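Local atomic coordinates of PKS_KS domain-containing protein (Photorhabdus luminescens subsp. laumondii, PDB entry 6SMO), a protein that probably acts as a ketosynthase with 3-oxoacyl-[acyl-carrier-protein] synthase activity and binds a pentaoxododecanal, a polyketide-like chain, in its pocket. Residues B[29-34]-B[381-386]; B[101-106]-B[262-267]; B[111-116]-B[266-271]; B[169-174]-B[182-187]; B[215-220]-B[374-379]. All coordinates share one frame; numbering follows the deposited sequence.

How the contacts relate
Contacts 1, 2, 3 and 5 gather round three neighbouring strands of the large mixed sheet, 212-219, 263-271 and 29-37, while contact 4 reaches the same sheet at its strand 184-185. Helix 372-388 serves contacts 1 and 5, whose centres are about 13 Å apart; strand 263-271 serves contacts 2 and 3. The closest pair is 2 and 5, centres about 8 Å apart. Along the chain contact 1 spans all the others, contact 4 is nested within contacts 2 and 3, and contact 5 opens after contact 4 closes. The sheet thus lies between helix 95-111 and helix 372-388; contacts 1 and 5 join the two sequence halves of the ketosynthase, while contact 4 lies beside a partner subunit.

Contact 1 (B[29-34]-B[381-386]); sequences VVVTGL and ALCLEI
Val31 and Leu34 of strand 29-34 both point their side chains at Cys383 on helix 381-386, where a central helix of the layered thiolase fold lies against the sheet. The short strand and helix axes come within 9.7 Å of each other and run at 117° between their N-to-C directions. Val31 offers the cysteine its fork: CG1 and CG2 each stand 3.9 Å from Cys383 SG, so the sulfur faces both methyls rather than the tip of one. The sulfur reaches this position because it is turned anti to its own carbonyl carbon (chi1 -67°), leaving it beside the backbone N and directed at the strand. Leu34 meets the same residue with both of its methyls. Its CD1 lies 3.7 Å from Cys383 CB, and its CD2 lies 4.0 Å from Cys383 SG. Leu267 of the adjoining strand 263-271 touches Val31, Leu34 and Cys383 alike and so packs all three into one apolar cluster. Met437 of strand 431-438 also packs on Cys383, so the helix touches strands from both sequence halves. Leu34 and Leu384 are oriented differently again: their side chains pass in opposite directions, lying alongside each other, and Leu34 CD1 comes to rest 3.8 Å from both CG and CD2 of Leu384.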
# COMPACT_ATOMS: atom_id res chain seq x y z
N VAL B 29 1.54 -17.62 -16.53
CA VAL B 29 1.92 -16.18 -16.71
C VAL B 29 3.41 -16.11 -17.04
O VAL B 29 4.20 -16.81 -16.35
CB VAL B 29 1.58 -15.36 -15.45
CG1 VAL B 29 1.84 -13.87 -15.65
CG2 VAL B 29 0.14 -15.59 -15.00
N VAL B 30 3.79 -15.31 -18.03
CA VAL B 30 5.20 -15.16 -18.51
C VAL B 30 5.53 -13.67 -18.67
O VAL B 30 4.63 -12.89 -19.02
CB VAL B 30 5.45 -15.94 -19.82
CG1 VAL B 30 5.50 -17.44 -19.57
CG2 VAL B 30 4.42 -15.61 -20.89
N VAL B 31 6.80 -13.31 -18.44
CA VAL B 31 7.35 -11.93 -18.59
C VAL B 31 7.91 -11.80 -20.02
O VAL B 31 8.87 -12.53 -20.34
CB VAL B 31 8.44 -11.64 -17.54
CG1 VAL B 31 8.87 -10.18 -17.57
CG2 VAL B 31 8.00 -12.04 -16.14
N THR B 32 7.32 -10.91 -20.83
CA THR B 32 7.66 -10.71 -22.26
C THR B 32 8.42 -9.40 -22.47
O THR B 32 9.09 -9.29 -23.52
CB THR B 32 6.40 -10.75 -23.14
OG1 THR B 32 5.43 -9.87 -22.56
CG2 THR B 32 5.82 -12.14 -23.27
N GLY B 33 8.32 -8.45 -21.54
CA GLY B 33 8.97 -7.12 -21.65
C GLY B 33 9.46 -6.61 -20.30
O GLY B 33 8.78 -6.85 -19.29
N LEU B 34 10.61 -5.91 -20.31
CA LEU B 34 11.23 -5.29 -19.12
C LEU B 34 11.54 -3.81 -19.41
O LEU B 34 12.05 -3.52 -20.51
CB LEU B 34 12.52 -6.03 -18.76
CG LEU B 34 12.36 -7.49 -18.34
CD1 LEU B 34 13.73 -8.14 -18.14
CD2 LEU B 34 11.53 -7.61 -17.07
N ALA B 381 15.65 -7.20 -12.67
CA ALA B 381 17.01 -7.78 -12.53
C ALA B 381 16.92 -9.31 -12.48
O ALA B 381 17.76 -9.98 -13.11
CB ALA B 381 17.68 -7.23 -11.30
N LEU B 382 15.93 -9.84 -11.74
CA LEU B 382 15.68 -11.29 -11.57
C LEU B 382 15.39 -11.94 -12.93
O LEU B 382 15.92 -13.04 -13.19
CB LEU B 382 14.52 -11.49 -10.59
CG LEU B 382 14.01 -12.92 -10.43
CD1 LEU B 382 15.14 -13.87 -10.08
CD2 LEU B 382 12.92 -12.98 -9.36
N CYS B 383 14.56 -11.29 -13.75
CA CYS B 383 14.16 -11.76 -15.11
C CYS B 383 15.39 -11.82 -16.02
O CYS B 383 15.52 -12.81 -16.77
CB CYS B 383 13.08 -10.87 -15.71
SG CYS B 383 11.50 -10.98 -14.83
N LEU B 384 16.27 -10.81 -15.95
CA LEU B 384 17.53 -10.73 -16.73
C LEU B 384 18.51 -11.81 -16.26
O LEU B 384 19.21 -12.38 -17.12
CB LEU B 384 18.14 -9.33 -16.56
CG LEU B 384 17.37 -8.19 -17.23
CD1 LEU B 384 17.81 -6.84 -16.69
CD2 LEU B 384 17.53 -8.24 -18.74
N GLU B 385 18.55 -12.09 -14.95
CA GLU B 385 19.44 -13.10 -14.33
C GLU B 385 19.10 -14.50 -14.86
O GLU B 385 20.03 -15.24 -15.22
CB GLU B 385 19.33 -13.07 -12.80
CG GLU B 385 20.18 -11.99 -12.15
CD GLU B 385 20.02 -11.90 -10.65
OE1 GLU B 385 18.88 -11.70 -10.19
OE2 GLU B 385 21.03 -12.03 -9.93
N ILE B 386 17.80 -14.84 -14.90
CA ILE B 386 17.29 -16.17 -15.37
C ILE B 386 17.56 -16.30 -16.87
O ILE B 386 18.01 -17.39 -17.30
CB ILE B 386 15.80 -16.34 -15.03
CG1 ILE B 386 15.58 -16.46 -13.51
CG2 ILE B 386 15.20 -17.52 -15.77
CD1 ILE B 386 14.15 -16.24 -13.07

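Contact 2 (B[101-106]-B[262-267]); sequences LDAAEM and EGCGIL
Ala103 on helix 101-106 rests its methyl on Cys264 and Ile266, two alternate residues that face the same way from strand 263-267. The contact across the segments is one of apolar packing. Ala103 CB lies 3.4 Å from Ile266 CG1 and 3.6 Å from Cys264 SG. With the sulfur anti to the backbone N (chi1 176°), Cys264 extends up to the alanine, whereas the branches of Ile266 spread beneath the helix backbone. There Ile266 CG1 is 3.9 Å from Ala104 N, and CG2 of the same isoleucine is 4.1 Å from Ala104 CA. Because the small side chain of Ala103 meets the strand, the backbones can draw close: the CA atoms of Ala103 and Ile266 are 5.8 Å apart, and the short axes run at 31° with a closest approach of 7.6 Å.

Polar interactions lie at the margins and lead to other partners. Glu262 forms a salt bridge with Lys95 at the start of the same helix, while Glu105 is hydrogen-bonded to Tyr178 of the neighbouring helix 169-178. Backbone hydrogen bonds tie Gly265 to Ala217 and Ile266 to Gly35, on adjoining strands. Leu267 turns to the other face and packs on helix 372-388, so the strand is sandwiched between two helices, as in the alternating helical and sheet layers of the thiolase fold.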
# COMPACT_ATOMS: atom_id res chain seq x y z
N LEU B 101 6.24 6.57 -16.65
CA LEU B 101 6.02 6.77 -18.11
C LEU B 101 7.25 6.30 -18.90
O LEU B 101 7.06 5.72 -19.98
CB LEU B 101 5.73 8.25 -18.39
CG LEU B 101 4.25 8.60 -18.59
CD1 LEU B 101 3.49 8.50 -17.28
CD2 LEU B 101 4.10 9.99 -19.19
N ASP B 102 8.46 6.55 -18.38
CA ASP B 102 9.75 6.19 -19.03
C ASP B 102 9.91 4.67 -19.05
O ASP B 102 10.22 4.12 -20.12
CB ASP B 102 10.94 6.86 -18.34
CG ASP B 102 10.97 8.38 -18.48
OD1 ASP B 102 10.36 8.89 -19.44
OD2 ASP B 102 11.60 9.03 -17.62
N ALA B 103 9.70 4.02 -17.90
CA ALA B 103 9.84 2.55 -17.70
C ALA B 103 8.79 1.81 -18.55
O ALA B 103 9.15 0.79 -19.17
CB ALA B 103 9.70 2.21 -16.24
N ALA B 104 7.55 2.31 -18.57
CA ALA B 104 6.42 1.74 -19.34
C ALA B 104 6.74 1.76 -20.84
O ALA B 104 6.46 0.75 -21.51
CB ALA B 104 5.15 2.49 -19.03
N GLU B 105 7.30 2.87 -21.33
CA GLU B 105 7.68 3.07 -22.76
C GLU B 105 8.73 2.02 -23.15
O GLU B 105 8.57 1.40 -24.22
CB GLU B 105 8.18 4.50 -22.99
CG GLU B 105 8.43 4.83 -24.45
CD GLU B 105 7.22 4.68 -25.35
OE1 GLU B 105 6.14 5.18 -24.98
OE2 GLU B 105 7.36 4.06 -26.42
N MET B 106 9.76 1.84 -22.31
CA MET B 106 10.87 0.88 -22.52
C MET B 106 10.34 -0.56 -22.49
O MET B 106 10.78 -1.36 -23.34
CB MET B 106 11.95 1.04 -21.45
CG MET B 106 12.75 2.32 -21.59
SD MET B 106 13.82 2.64 -20.18
CE MET B 106 14.87 3.91 -20.87
N GLU B 262 15.67 6.15 -5.35
CA GLU B 262 14.50 6.39 -6.23
C GLU B 262 14.62 5.50 -7.46
O GLU B 262 15.70 4.91 -7.67
CB GLU B 262 14.40 7.87 -6.62
CG GLU B 262 15.61 8.39 -7.38
CD GLU B 262 15.51 9.85 -7.83
OE1 GLU B 262 16.48 10.33 -8.45
OE2 GLU B 262 14.48 10.49 -7.55
N GLY B 263 13.54 5.39 -8.25
CA GLY B 263 13.52 4.64 -9.51
C GLY B 263 12.16 4.01 -9.78
O GLY B 263 11.20 4.31 -9.04
N CYS B 264 12.09 3.16 -10.81
CA CYS B 264 10.85 2.46 -11.26
C CYS B 264 11.22 1.17 -11.99
O CYS B 264 12.21 1.18 -12.76
CB CYS B 264 10.02 3.36 -12.17
SG CYS B 264 8.55 2.53 -12.85
N GLY B 265 10.46 0.10 -11.76
CA GLY B 265 10.51 -1.16 -12.51
C GLY B 265 9.15 -1.48 -13.11
O GLY B 265 8.15 -1.34 -12.38
N ILE B 266 9.11 -1.87 -14.39
CA ILE B 266 7.86 -2.25 -15.11
C ILE B 266 8.11 -3.58 -15.84
O ILE B 266 9.07 -3.65 -16.63
CB ILE B 266 7.42 -1.14 -16.09
CG1 ILE B 266 7.10 0.17 -15.36
CG2 ILE B 266 6.25 -1.60 -16.94
CD1 ILE B 266 5.88 0.12 -14.46
N LEU B 267 7.27 -4.58 -15.56
CA LEU B 267 7.27 -5.91 -16.23
C LEU B 267 5.98 -6.04 -17.05
O LEU B 267 4.90 -5.83 -16.47
CB LEU B 267 7.36 -7.01 -15.17
CG LEU B 267 8.71 -7.17 -14.48
CD1 LEU B 267 8.86 -6.18 -13.33
CD2 LEU B 267 8.89 -8.59 -13.96

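Contact 3 (B[111-116]-B[266-271]); sequences ANLRPS and ILILES
Glu270 OE2, which faces the side chain of Leu113, is gripped by two groups: Glu270 OE2 is hydrogen-bonded to Thr32 OG1 and forms a salt bridge with Arg278 NH2. This polar cluster stands near the end of a sheet strand of the thiolase fold, where the loop 111-116 leaves the outer helix 95-111. The same NH2 of Arg278 is hydrogen-bonded to Ala111 O, and the guanidinium therefore bridges the end of the helix and the strand. Such a nearby positive charge would be expected to stabilise the ionised carboxylate. Thr32 OG1 is also hydrogen-bonded to Ile268 O, so the threonine of strand 29-37 ties the carboxylate and a backbone carbonyl of strand 263-271 together.

The helix finishes in a Schellman motif. Asn112 adopts a positive phi of 67°, while Leu113 N bonds back to Met108 O and Asn112 N to Gln109 O. This reversal lets both Ala111, just before the turn, and Leu113, just after it, face Ile268. The isoleucine holds CG2 anti to its own backbone N and CG1 anti to its carbonyl carbon (chi1 -54°), so both branches can lie against the alanine methyl. Ala111 CB is 4.0 Å from Ile268 CG1. The side chains of Leu113 and Ile268 slide past one another in opposite directions. Where they meet, Ile268 CG2 is shared between two methyls, at 3.6 Å from Leu113 CD1 and 3.9 Å from Ala111 CB.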
# COMPACT_ATOMS: atom_id res chain seq x y z
N ALA B 111 8.79 -5.59 -25.23
CA ALA B 111 7.77 -6.66 -25.41
C ALA B 111 7.36 -6.77 -26.88
O ALA B 111 6.87 -7.85 -27.27
CB ALA B 111 6.57 -6.39 -24.54
N ASN B 112 7.54 -5.70 -27.66
CA ASN B 112 7.16 -5.60 -29.10
C ASN B 112 5.63 -5.66 -29.20
O ASN B 112 5.12 -6.45 -30.02
CB ASN B 112 7.85 -6.68 -29.94
CG ASN B 112 7.76 -6.42 -31.43
OD1 ASN B 112 7.49 -5.30 -31.87
ND2 ASN B 112 7.97 -7.46 -32.23
N LEU B 113 4.94 -4.85 -28.39
CA LEU B 113 3.46 -4.70 -28.40
C LEU B 113 3.09 -3.42 -29.15
O LEU B 113 3.75 -2.38 -28.93
CB LEU B 113 2.95 -4.65 -26.95
CG LEU B 113 2.84 -6.00 -26.24
CD1 LEU B 113 2.64 -5.81 -24.75
CD2 LEU B 113 1.71 -6.84 -26.83
N ARG B 114 2.07 -3.49 -30.01
CA ARG B 114 1.56 -2.36 -30.83
C ARG B 114 0.04 -2.45 -30.90
O ARG B 114 -0.53 -3.53 -30.75
CB ARG B 114 2.22 -2.37 -32.21
CG ARG B 114 2.12 -3.70 -32.96
CD ARG B 114 3.25 -3.86 -33.96
NE ARG B 114 3.25 -5.19 -34.59
CZ ARG B 114 2.69 -5.50 -35.75
NH1 ARG B 114 2.77 -6.74 -36.20
NH2 ARG B 114 2.05 -4.59 -36.47
N PRO B 115 -0.67 -1.32 -31.12
CA PRO B 115 -2.14 -1.29 -31.16
C PRO B 115 -2.81 -2.52 -31.81
O PRO B 115 -3.83 -2.94 -31.31
CB PRO B 115 -2.40 -0.03 -32.00
CG PRO B 115 -1.29 0.91 -31.60
CD PRO B 115 -0.09 0.02 -31.32
N SER B 116 -2.22 -3.04 -32.89
CA SER B 116 -2.71 -4.24 -33.64
C SER B 116 -2.79 -5.45 -32.70
O SER B 116 -3.83 -6.13 -32.70
CB SER B 116 -1.83 -4.53 -34.83
OG SER B 116 -1.63 -3.35 -35.60
N ILE B 266 9.11 -1.87 -14.39
CA ILE B 266 7.86 -2.25 -15.11
C ILE B 266 8.11 -3.58 -15.84
O ILE B 266 9.07 -3.65 -16.63
CB ILE B 266 7.42 -1.14 -16.09
CG1 ILE B 266 7.10 0.17 -15.36
CG2 ILE B 266 6.25 -1.60 -16.94
CD1 ILE B 266 5.88 0.12 -14.46
N LEU B 267 7.27 -4.58 -15.56
CA LEU B 267 7.27 -5.91 -16.23
C LEU B 267 5.98 -6.04 -17.05
O LEU B 267 4.90 -5.83 -16.47
CB LEU B 267 7.36 -7.01 -15.17
CG LEU B 267 8.71 -7.17 -14.48
CD1 LEU B 267 8.86 -6.18 -13.33
CD2 LEU B 267 8.89 -8.59 -13.96
N ILE B 268 6.10 -6.37 -18.34
CA ILE B 268 4.95 -6.73 -19.21
C ILE B 268 4.65 -8.22 -19.00
O ILE B 268 5.33 -9.06 -19.63
CB ILE B 268 5.22 -6.40 -20.69
CG1 ILE B 268 5.65 -4.94 -20.89
CG2 ILE B 268 4.02 -6.76 -21.56
CD1 ILE B 268 4.64 -3.92 -20.40
N LEU B 269 3.68 -8.53 -18.13
CA LEU B 269 3.17 -9.91 -17.89
C LEU B 269 2.06 -10.19 -18.90
O LEU B 269 1.25 -9.28 -19.15
CB LEU B 269 2.65 -10.03 -16.46
CG LEU B 269 3.55 -9.49 -15.35
CD1 LEU B 269 2.94 -9.75 -13.98
CD2 LEU B 269 4.94 -10.10 -15.43
N GLU B 270 2.03 -11.40 -19.47
CA GLU B 270 0.92 -11.86 -20.35
C GLU B 270 0.83 -13.39 -20.33
O GLU B 270 1.75 -14.04 -19.81
CB GLU B 270 1.08 -11.31 -21.77
CG GLU B 270 2.41 -11.62 -22.43
CD GLU B 270 2.53 -11.06 -23.84
OE1 GLU B 270 1.86 -11.58 -24.75
OE2 GLU B 270 3.29 -10.08 -24.02
N SER B 271 -0.27 -13.91 -20.88
CA SER B 271 -0.60 -15.36 -20.98
C SER B 271 0.46 -16.07 -21.83
O SER B 271 1.00 -15.44 -22.76
CB SER B 271 -1.98 -15.56 -21.55
OG SER B 271 -2.30 -16.94 -21.66

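Contact 4 (B[169-174]-B[182-187]); sequences SAATSV and MSVSNI
Val184, on the short, weakly bonded strand 184-185, outermost of the sheet within this chain, and Ala171, on helix 169-174, carry this contact between them. Val184 directs CG1 anti to its backbone N (chi1 175°), which brings that one methyl up to the helix. There CG1 lies 3.7 Å from Ala171 O and 3.8 Å from Ala171 CB, meeting both the backbone and the side chain of one residue. The alanine methyl in turn sits 3.7 Å from Ser185 O, the carbonyl of the residue after Val184. Thr172 takes part more loosely, its CG2 standing 4.5 Å from Val184 CG1. With chi1 at 55°, the two branches of this threonine divide their work: the methyl comes near the valine, while OG1 is hydrogen-bonded to Ser168 O in the preceding turn.

On the helix itself Ser173 folds its hydroxyl back, and OG donates to Ser169 O at 2.7 Å. Ser173 N bonds the same oxygen at 3.1 Å, from the opposite face of the carbonyl plane. Polar groups of segment 182-187 meet a second protein chain: Val184 O accepts from His362 NE2 and Gln164 NE2 of the neighbouring subunit, and Ser183 OG is hydrogen-bonded to Asp249 OD2 of that subunit. Phe251 of the partner also packs on Val184. Within the chain the contact is thus apolar, while the partner adds both polar bonds and packing, consistent with the pairing of thiolase-fold subunits, here with a different ketoacyl-synthase-like chain.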
# COMPACT_ATOMS: atom_id res chain seq x y z
N SER B 169 -1.63 8.28 -10.15
CA SER B 169 -1.24 9.14 -11.30
C SER B 169 -0.50 8.28 -12.33
O SER B 169 -0.80 8.41 -13.54
CB SER B 169 -0.41 10.31 -10.86
OG SER B 169 -1.15 11.19 -10.03
N ALA B 170 0.42 7.44 -11.86
CA ALA B 170 1.28 6.55 -12.68
C ALA B 170 0.42 5.51 -13.40
O ALA B 170 0.65 5.31 -14.61
CB ALA B 170 2.32 5.89 -11.79
N ALA B 171 -0.52 4.88 -12.69
CA ALA B 171 -1.38 3.78 -13.20
C ALA B 171 -2.30 4.29 -14.32
O ALA B 171 -2.37 3.62 -15.37
CB ALA B 171 -2.18 3.19 -12.06
N THR B 172 -2.97 5.43 -14.10
CA THR B 172 -4.00 6.00 -15.01
C THR B 172 -3.34 6.62 -16.25
O THR B 172 -3.90 6.46 -17.35
CB THR B 172 -4.89 7.01 -14.28
OG1 THR B 172 -4.05 8.00 -13.69
CG2 THR B 172 -5.75 6.38 -13.22
N SER B 173 -2.20 7.30 -16.07
CA SER B 173 -1.44 7.98 -17.16
C SER B 173 -0.95 6.94 -18.18
O SER B 173 -1.05 7.22 -19.39
CB SER B 173 -0.29 8.78 -16.60
OG SER B 173 -0.76 9.85 -15.79
N VAL B 174 -0.43 5.81 -17.70
CA VAL B 174 0.08 4.68 -18.54
C VAL B 174 -1.10 3.99 -19.23
O VAL B 174 -0.97 3.68 -20.43
CB VAL B 174 0.92 3.69 -17.70
CG1 VAL B 174 1.21 2.40 -18.45
CG2 VAL B 174 2.22 4.33 -17.23
N MET B 182 -9.01 -2.86 -19.24
CA MET B 182 -9.13 -3.84 -18.12
C MET B 182 -8.69 -3.16 -16.81
O MET B 182 -8.05 -2.09 -16.90
CB MET B 182 -8.26 -5.08 -18.39
CG MET B 182 -8.32 -6.17 -17.33
SD MET B 182 -10.01 -6.72 -16.97
CE MET B 182 -9.78 -7.41 -15.33
N SER B 183 -9.05 -3.74 -15.67
CA SER B 183 -8.74 -3.28 -14.29
C SER B 183 -7.44 -2.47 -14.25
O SER B 183 -6.38 -3.03 -14.60
CB SER B 183 -8.66 -4.44 -13.34
OG SER B 183 -8.15 -4.03 -12.07
N VAL B 184 -7.52 -1.20 -13.82
CA VAL B 184 -6.36 -0.33 -13.46
C VAL B 184 -6.38 -0.14 -11.94
O VAL B 184 -7.40 0.36 -11.43
CB VAL B 184 -6.41 1.02 -14.21
CG1 VAL B 184 -5.30 1.96 -13.77
CG2 VAL B 184 -6.37 0.83 -15.72
N SER B 185 -5.30 -0.54 -11.26
CA SER B 185 -5.20 -0.55 -9.77
C SER B 185 -3.90 0.11 -9.32
O SER B 185 -2.93 0.14 -10.11
CB SER B 185 -5.32 -1.95 -9.23
OG SER B 185 -4.26 -2.77 -9.72
N ASN B 186 -3.90 0.58 -8.07
CA ASN B 186 -2.72 1.16 -7.39
C ASN B 186 -2.63 0.53 -6.00
O ASN B 186 -3.37 0.95 -5.11
CB ASN B 186 -2.76 2.69 -7.30
CG ASN B 186 -1.65 3.25 -6.43
OD1 ASN B 186 -1.89 4.12 -5.61
ND2 ASN B 186 -0.45 2.75 -6.60
N ILE B 187 -1.81 -0.50 -5.86
CA ILE B 187 -1.60 -1.16 -4.54
C ILE B 187 -0.54 -0.33 -3.82
O ILE B 187 0.48 -0.05 -4.43
CB ILE B 187 -1.19 -2.63 -4.75
CG1 ILE B 187 -2.34 -3.42 -5.37
CG2 ILE B 187 -0.74 -3.25 -3.44
CD1 ILE B 187 -2.00 -4.84 -5.73

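Contact 5 (B[215-220]-B[374-379]); sequences AGASEA and ANAIES
At Gly216, with phi at 150° and psi at -151°, and at the extended residue Ala217 after it, strand 215-219 passes close to Ala376 of helix 374-379. With a glycine at the point of nearest approach the two backbones can come together, and the CA atoms of Gly216 and Ala376 are 5.1 Å apart. The methyl of Ala376 rests on the strand backbone: Ala376 CB is 3.6 Å from Ala217 N and 4.0 Å from Ala217 O. Beside this, the CB atoms of Ala217 and Ala376 face each other at 4.1 Å.

The site lies near the centre of the chain, where the buried helix 372-388 of the thiolase fold lies against the sheet. One turn of that helix is reinforced by Ser379, whose OG donates to Asn375 O at 3.0 Å, from above the carbonyl plane and from the face opposite Ser379 N. The side chain of Asn375 holds Cys191 O through ND2 and Ser425 OG through OD1. The side chain of Ala217 is about 11 Å from the bound pentaoxododecanal, and Cys191 is among the residues of its pocket. At the end of the strand the carboxylate of Glu219 is hydrogen-bonded to two further pocket residues, OE2 to Ala130 N and OE1 to Ile131 N.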
# COMPACT_ATOMS: atom_id res chain seq x y z
N ALA B 215 2.59 -4.42 -15.23
CA ALA B 215 2.73 -4.50 -13.75
C ALA B 215 4.10 -3.96 -13.33
O ALA B 215 5.02 -3.94 -14.17
CB ALA B 215 2.54 -5.93 -13.31
N GLY B 216 4.22 -3.54 -12.07
CA GLY B 216 5.47 -3.04 -11.46
C GLY B 216 5.21 -2.01 -10.37
O GLY B 216 4.15 -2.09 -9.73
N ALA B 217 6.16 -1.09 -10.17
CA ALA B 217 6.08 -0.01 -9.15
C ALA B 217 7.04 1.13 -9.51
O ALA B 217 8.11 0.85 -10.09
CB ALA B 217 6.38 -0.57 -7.78
N SER B 218 6.69 2.34 -9.09
CA SER B 218 7.48 3.58 -9.26
C SER B 218 7.59 4.28 -7.91
O SER B 218 6.60 4.31 -7.22
CB SER B 218 6.86 4.48 -10.27
OG SER B 218 7.67 5.60 -10.52
N GLU B 219 8.77 4.81 -7.55
CA GLU B 219 8.97 5.52 -6.27
C GLU B 219 9.90 6.72 -6.45
O GLU B 219 10.88 6.57 -7.14
CB GLU B 219 9.65 4.56 -5.30
CG GLU B 219 9.42 4.90 -3.86
CD GLU B 219 7.99 4.76 -3.43
OE1 GLU B 219 7.40 5.75 -3.00
OE2 GLU B 219 7.48 3.67 -3.55
N ALA B 220 9.60 7.86 -5.81
CA ALA B 220 10.45 9.07 -5.83
C ALA B 220 10.53 9.66 -4.42
O ALA B 220 10.02 10.75 -4.21
CB ALA B 220 9.92 10.07 -6.82
N ALA B 374 11.82 -0.84 -5.36
CA ALA B 374 12.91 -1.82 -5.20
C ALA B 374 12.44 -3.23 -5.57
O ALA B 374 13.22 -3.94 -6.17
CB ALA B 374 13.41 -1.79 -3.78
N ASN B 375 11.21 -3.60 -5.21
CA ASN B 375 10.68 -4.94 -5.56
C ASN B 375 10.66 -5.14 -7.07
O ASN B 375 11.10 -6.18 -7.52
CB ASN B 375 9.26 -5.14 -5.05
CG ASN B 375 9.14 -4.94 -3.56
OD1 ASN B 375 10.07 -5.21 -2.82
ND2 ASN B 375 7.98 -4.48 -3.12
N ALA B 376 10.16 -4.14 -7.80
CA ALA B 376 9.99 -4.13 -9.27
C ALA B 376 11.36 -4.13 -9.96
O ALA B 376 11.54 -4.94 -10.89
CB ALA B 376 9.16 -2.94 -9.69
N ILE B 377 12.28 -3.27 -9.51
CA ILE B 377 13.65 -3.13 -10.09
C ILE B 377 14.40 -4.46 -9.91
O ILE B 377 15.07 -4.89 -10.88
CB ILE B 377 14.41 -1.95 -9.45
CG1 ILE B 377 13.74 -0.61 -9.76
CG2 ILE B 377 15.87 -1.94 -9.89
CD1 ILE B 377 14.11 0.50 -8.80
N GLU B 378 14.29 -5.08 -8.73
CA GLU B 378 14.89 -6.41 -8.42
C GLU B 378 14.19 -7.51 -9.23
O GLU B 378 14.87 -8.48 -9.60
CB GLU B 378 14.80 -6.70 -6.92
CG GLU B 378 15.77 -5.90 -6.08
CD GLU B 378 15.46 -5.89 -4.59
OE1 GLU B 378 15.07 -6.95 -4.06
OE2 GLU B 378 15.60 -4.82 -3.96
N SER B 379 12.89 -7.36 -9.48
CA SER B 379 12.07 -8.28 -10.32
C SER B 379 12.51 -8.19 -11.79
O SER B 379 12.50 -9.24 -12.46
CB SER B 379 10.59 -8.01 -10.17
OG SER B 379 10.08 -8.59 -8.98